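Local coordinates for ribosomal protein L11 methyltransferase (Lactobacillus delbrueckii subsp. bulgaricus ATCC BAA-365, PDB 3GRZ) that probably trimethylates lysine side chains of ribosomal protein L11 using S-adenosyl-L-methionine, this chain being its C-terminal, methyl-donor-binding methyltransferase domain, at residues B[138-142]-B[157-161]. Numbering follows the deposited sequence.
Sequences LLDLI and FSGID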
ATOM      1  N   LEU B 138      10.581  -9.919 -17.123  1.00 32.51           N
ATOM      2  CA  LEU B 138      11.178  -8.855 -16.292  1.00 36.92           C
ATOM      3  C   LEU B 138      12.704  -8.796 -16.413  1.00 35.37           C
ATOM      4  O   LEU B 138      13.274  -7.704 -16.479  1.00 37.55           O
ATOM      5  CB  LEU B 138      10.781  -8.983 -14.822  1.00 35.44           C
ATOM      6  CG  LEU B 138       9.341  -8.635 -14.460  1.00 32.94           C
ATOM      7  CD1 LEU B 138       9.098  -8.982 -12.995  1.00 36.03           C
ATOM      8  CD2 LEU B 138       9.038  -7.174 -14.719  1.00 28.20           C
ATOM      9  N   LEU B 139      13.337  -9.967 -16.460  1.00 35.11           N
ATOM     10  CA  LEU B 139      14.787 -10.078 -16.679  1.00 38.50           C
ATOM     11  C   LEU B 139      15.237  -9.419 -17.989  1.00 40.48           C
ATOM     12  O   LEU B 139      16.316  -8.828 -18.037  1.00 38.69           O
ATOM     13  CB  LEU B 139      15.262 -11.542 -16.605  1.00 37.28           C
ATOM     14  CG  LEU B 139      15.191 -12.228 -15.228  1.00 33.98           C
ATOM     15  CD1 LEU B 139      15.437 -13.724 -15.326  1.00 45.31           C
ATOM     16  CD2 LEU B 139      16.153 -11.599 -14.217  1.00 33.38           C
ATOM     17  N   ASP B 140      14.402  -9.494 -19.026  1.00 41.93           N
ATOM     18  CA  ASP B 140      14.658  -8.770 -20.281  1.00 44.17           C
ATOM     19  C   ASP B 140      14.372  -7.267 -20.168  1.00 42.27           C
ATOM     20  O   ASP B 140      15.001  -6.455 -20.858  1.00 41.28           O
ATOM     21  CB  ASP B 140      13.856  -9.377 -21.436  1.00 45.45           C
ATOM     22  CG  ASP B 140      14.286 -10.801 -21.767  1.00 52.75           C
ATOM     23  OD1 ASP B 140      15.460 -11.147 -21.517  1.00 49.54           O
ATOM     24  OD2 ASP B 140      13.445 -11.573 -22.281  1.00 55.65           O
ATOM     25  N   LEU B 141      13.429  -6.900 -19.297  1.00 39.85           N
ATOM     26  CA  LEU B 141      13.089  -5.490 -19.077  1.00 34.09           C
ATOM     27  C   LEU B 141      14.164  -4.756 -18.283  1.00 35.36           C
ATOM     28  O   LEU B 141      14.431  -3.578 -18.542  1.00 37.17           O
ATOM     29  CB  LEU B 141      11.729  -5.346 -18.361  1.00 31.87           C
ATOM     30  CG  LEU B 141      11.233  -3.921 -18.079  1.00 35.04           C
ATOM     31  CD1 LEU B 141      11.045  -3.089 -19.376  1.00 30.43           C
ATOM     32  CD2 LEU B 141       9.948  -3.955 -17.268  1.00 35.28           C
ATOM     33  N   ILE B 142      14.763  -5.443 -17.310  1.00 31.66           N
ATOM     34  CA  ILE B 142      15.725  -4.800 -16.405  1.00 33.41           C
ATOM     35  C   ILE B 142      16.808  -3.943 -17.129  1.00 36.80           C
ATOM     36  O   ILE B 142      16.921  -2.750 -16.824  1.00 34.76           O
ATOM     37  CB  ILE B 142      16.282  -5.784 -15.315  1.00 35.21           C
ATOM     38  CG1 ILE B 142      15.198  -6.083 -14.259  1.00 32.88           C
ATOM     39  CG2 ILE B 142      17.513  -5.196 -14.635  1.00 38.95           C
ATOM     40  CD1 ILE B 142      15.422  -7.351 -13.436  1.00 32.71           C
ATOM     41  N   PHE B 157       7.635  -3.460  -9.918  1.00 24.72           N
ATOM     42  CA  PHE B 157       7.471  -4.784 -10.509  1.00 24.93           C
ATOM     43  C   PHE B 157       6.491  -5.585  -9.700  1.00 26.06           C
ATOM     44  O   PHE B 157       6.487  -5.518  -8.473  1.00 26.74           O
ATOM     45  CB  PHE B 157       8.777  -5.589 -10.515  1.00 24.00           C
ATOM     46  CG  PHE B 157       9.781  -5.156 -11.559  1.00 31.76           C
ATOM     47  CD1 PHE B 157       9.439  -4.244 -12.566  1.00 29.63           C
ATOM     48  CD2 PHE B 157      11.063  -5.709 -11.556  1.00 28.88           C
ATOM     49  CE1 PHE B 157      10.366  -3.867 -13.535  1.00 31.23           C
ATOM     50  CE2 PHE B 157      12.010  -5.337 -12.527  1.00 30.02           C
ATOM     51  CZ  PHE B 157      11.667  -4.411 -13.504  1.00 25.79           C
ATOM     52  N   SER B 158       5.679  -6.369 -10.391  1.00 27.44           N
ATOM     53  CA  SER B 158       4.869  -7.384  -9.743  1.00 29.66           C
ATOM     54  C   SER B 158       4.831  -8.592 -10.677  1.00 26.80           C
ATOM     55  O   SER B 158       5.375  -8.529 -11.795  1.00 31.28           O
ATOM     56  CB  SER B 158       3.472  -6.860  -9.455  1.00 31.98           C
ATOM     57  OG  SER B 158       2.814  -7.743  -8.570  1.00 35.97           O
ATOM     58  N   GLY B 159       4.230  -9.684 -10.214  1.00 27.18           N
ATOM     59  CA  GLY B 159       4.142 -10.917 -10.995  1.00 31.55           C
ATOM     60  C   GLY B 159       5.351 -11.826 -10.812  1.00 30.90           C
ATOM     61  O   GLY B 159       5.539 -12.763 -11.583  1.00 35.88           O
ATOM     62  N   ILE B 160       6.162 -11.547  -9.792  1.00 34.41           N
ATOM     63  CA  ILE B 160       7.369 -12.341  -9.505  1.00 29.79           C
ATOM     64  C   ILE B 160       7.033 -13.500  -8.585  1.00 31.18           C
ATOM     65  O   ILE B 160       6.619 -13.282  -7.448  1.00 32.83           O
ATOM     66  CB  ILE B 160       8.476 -11.480  -8.839  1.00 30.69           C
ATOM     67  CG1 ILE B 160       8.887 -10.338  -9.758  1.00 25.21           C
ATOM     68  CG2 ILE B 160       9.712 -12.330  -8.487  1.00 34.38           C
ATOM     69  CD1 ILE B 160       9.484  -9.129  -9.028  1.00 29.57           C
ATOM     70  N   ASP B 161       7.203 -14.735  -9.063  1.00 31.75           N
ATOM     71  CA  ASP B 161       7.139 -15.898  -8.160  1.00 34.01           C
ATOM     72  C   ASP B 161       8.329 -15.870  -7.189  1.00 31.83           C
ATOM     73  O   ASP B 161       9.423 -15.506  -7.595  1.00 34.33           O
ATOM     74  CB  ASP B 161       7.143 -17.204  -8.959  1.00 33.32           C
ATOM     75  CG  ASP B 161       6.975 -18.413  -8.073  1.00 41.52           C
ATOM     76  OD1 ASP B 161       5.847 -18.639  -7.595  1.00 47.78           O
ATOM     77  OD2 ASP B 161       7.977 -19.114  -7.825  1.00 47.00           O
TER
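L138 lays one methyl squarely on the ring of F157: CD2 stands 3.6 Å from the ring centroid and only 10° off the ring normal, which meets the definition of a CH-pi contact. The two side chains run past each other in opposite directions. The CB of F157 already points toward the helix, and chi1 of -75°, with CG anti to the carbonyl carbon, carries the ring on to it. Its far end meets the next turn: I142 CG1 lies at the ring edge, near the ring plane, 3.7 Å from F157 CE2, whereas L141 brings CD2 obliquely to 3.8 Å from F157 CE1. The other branch of L138, CD1, reaches further along the strand, 3.5 Å from I160 CG1, the two side chains crossing at about a right angle. All these side-chain contacts are carbon to carbon, and no hydrogen bond joins the segments. An alanine in place of F157 would probably deprive L138 CD2 of its aromatic platform and open a gap beside L141 and I142. S158 turns away from the helix, its side chain touching N132, a probable S-adenosyl-L-methionine-binding residue, and its OG hydrogen-bonded to T46 O. The axes of 138-142 and 157-161 make 149° between N-to-C directions, as expected of the beta-alpha-beta crossover linking parallel strands 126-132 and 153-161. A131 of strand 126-132 touches L138, L141 and F157; I168 of helix 165-174 packs against L138.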